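Local coordinates for vacuolar protein sorting 29 (Cryptosporidium parvum, PDB 2A22) that probably takes part in intracellular protein sorting, as a VPS29-family member built on a calcineurin-like phosphoesterase fold, at residues Cys66-Glu69 with Tyr70-Leu74. Sequence-based numbering, arbitrary orientation.
Sequences CSQE and YVEML
Ser-67 caps the N-terminus of helix 68-77, and its hydroxyl turns back toward the first turn to meet Tyr-70. Ser-67 OG, swung opposite its own backbone N (chi1 162°), lies 3.3 Å from Tyr-70 N and accepts a weak N-cap hydrogen bond. Ser-67 OG also meets the ring edge, in plane, 3.4 Å from Tyr-70 CD1. The carbonyl of Ser-67 does the firmer work: Val-71 N binds Ser-67 O at 2.9 Å, nearly straight at 164°, while Tyr-70 N makes a weak, bent bond to that oxygen. The next two carbonyls follow suit, Gln-68 O taking Glu-72 N and Glu-69 O taking Met-73 N. This helix is the crossover of a beta-alpha-beta unit, between parallel strands 58-61 and 81-83 of the six-stranded sheet in the sandwich. On its outer side the Glu-69 chain runs out extended beside Tyr-70, bringing Glu-69 OE2 to 3.7 Å from Tyr-70 CE1, with carboxylate and ring planes 29° apart. Gln-68 bends at chi2, which lays its amide across the isopropyl group of Val-71; Gln-68 NE2 stands 3.9 Å from Val-71 CG1. The side chains of Gln-68 and Glu-72 cross at about a right angle. A water accepts from Gln-68 NE2 at 2.8 Å, but its approach to Glu-72 OE2 is implausibly short, which leaves a bridge between the two doubtful. At the other end of the amide, OE1 accepts from Phe-93 N, which fixes the amide's orientation from a separate loop. Further out, Ile-36 and Glu-42 touch Tyr-70, and just before the cap Cys-66 N is bound by Asp-89 OD1.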
loop_
_atom_site.group_PDB
_atom_site.type_symbol
_atom_site.label_atom_id
_atom_site.label_comp_id
_atom_site.label_asym_id
_atom_site.label_seq_id
_atom_site.Cartn_x
_atom_site.Cartn_y
_atom_site.Cartn_z
ATOM N N CYS A 66 0.376 4.065 -12.250
ATOM C CA CYS A 66 0.215 4.885 -13.475
ATOM C C CYS A 66 1.307 4.755 -14.536
ATOM O O CYS A 66 1.061 5.013 -15.714
ATOM C CB CYS A 66 -0.002 6.367 -13.126
ATOM S SG CYS A 66 -1.447 6.694 -12.088
ATOM N N SER A 67 2.504 4.366 -14.117
ATOM C CA SER A 67 3.657 4.251 -15.007
ATOM C C SER A 67 4.101 2.798 -15.119
ATOM O O SER A 67 4.434 2.148 -14.098
ATOM C CB SER A 67 4.825 5.088 -14.459
ATOM O OG SER A 67 6.048 4.686 -15.040
ATOM N N GLN A 68 4.149 2.297 -16.350
ATOM C CA GLN A 68 4.533 0.906 -16.566
ATOM C C GLN A 68 5.942 0.645 -16.078
ATOM O O GLN A 68 6.216 -0.432 -15.548
ATOM C CB GLN A 68 4.406 0.479 -18.026
ATOM C CG GLN A 68 4.603 -1.081 -18.235
ATOM C CD GLN A 68 3.548 -1.910 -17.491
ATOM O OE1 GLN A 68 2.516 -1.375 -17.078
ATOM N NE2 GLN A 68 3.790 -3.229 -17.344
ATOM N N GLU A 69 6.826 1.627 -16.264
ATOM C CA GLU A 69 8.178 1.573 -15.725
ATOM C C GLU A 69 8.145 1.326 -14.201
ATOM O O GLU A 69 8.959 0.559 -13.683
ATOM C CB GLU A 69 8.950 2.867 -16.054
ATOM C CG GLU A 69 10.370 2.907 -15.470
ATOM C CD GLU A 69 11.039 4.297 -15.482
ATOM O OE1 GLU A 69 10.744 5.120 -16.368
ATOM O OE2 GLU A 69 11.877 4.565 -14.584
ATOM N N TYR A 70 7.197 1.949 -13.489
ATOM C CA TYR A 70 7.128 1.780 -12.031
ATOM C C TYR A 70 6.420 0.461 -11.607
ATOM O O TYR A 70 6.771 -0.147 -10.594
ATOM C CB TYR A 70 6.600 3.060 -11.351
ATOM C CG TYR A 70 7.725 4.061 -11.220
ATOM C CD1 TYR A 70 8.167 4.819 -12.321
ATOM C CD2 TYR A 70 8.437 4.156 -10.032
ATOM C CE1 TYR A 70 9.276 5.688 -12.206
ATOM C CE2 TYR A 70 9.521 4.994 -9.915
ATOM C CZ TYR A 70 9.922 5.764 -10.991
ATOM O OH TYR A 70 10.978 6.605 -10.812
ATOM N N VAL A 71 5.472 -0.003 -12.422
ATOM C CA VAL A 71 4.985 -1.374 -12.318
ATOM C C VAL A 71 6.168 -2.360 -12.349
ATOM O O VAL A 71 6.301 -3.242 -11.489
ATOM C CB VAL A 71 3.962 -1.697 -13.420
ATOM C CG1 VAL A 71 3.700 -3.200 -13.478
ATOM C CG2 VAL A 71 2.634 -0.916 -13.189
ATOM N N GLU A 72 7.052 -2.173 -13.326
ATOM C CA GLU A 72 8.204 -3.064 -13.509
ATOM C C GLU A 72 9.180 -2.971 -12.347
ATOM O O GLU A 72 9.731 -3.983 -11.925
ATOM C CB GLU A 72 8.877 -2.794 -14.863
ATOM C CG GLU A 72 7.924 -3.240 -16.013
ATOM C CD GLU A 72 8.358 -2.838 -17.425
ATOM O OE1 GLU A 72 9.207 -1.933 -17.614
ATOM O OE2 GLU A 72 7.825 -3.447 -18.372
ATOM N N MET A 73 9.357 -1.764 -11.813
ATOM C CA MET A 73 10.232 -1.546 -10.666
ATOM C C MET A 73 9.665 -2.306 -9.444
ATOM O O MET A 73 10.375 -3.099 -8.800
ATOM C CB MET A 73 10.415 -0.038 -10.415
ATOM C CG MET A 73 11.200 0.342 -9.114
ATOM S SD MET A 73 10.149 0.400 -7.619
ATOM C CE MET A 73 11.347 0.949 -6.369
ATOM N N LEU A 74 8.374 -2.116 -9.179
ATOM C CA LEU A 74 7.698 -2.782 -8.054
ATOM C C LEU A 74 7.687 -4.297 -8.196
ATOM O O LEU A 74 7.931 -5.013 -7.212
ATOM C CB LEU A 74 6.273 -2.259 -7.873
ATOM C CG LEU A 74 6.061 -0.828 -7.371
ATOM C CD1 LEU A 74 4.607 -0.436 -7.601
ATOM C CD2 LEU A 74 6.432 -0.634 -5.885
HETATM O O HOH W 1 5.909 -4.874 -18.017
#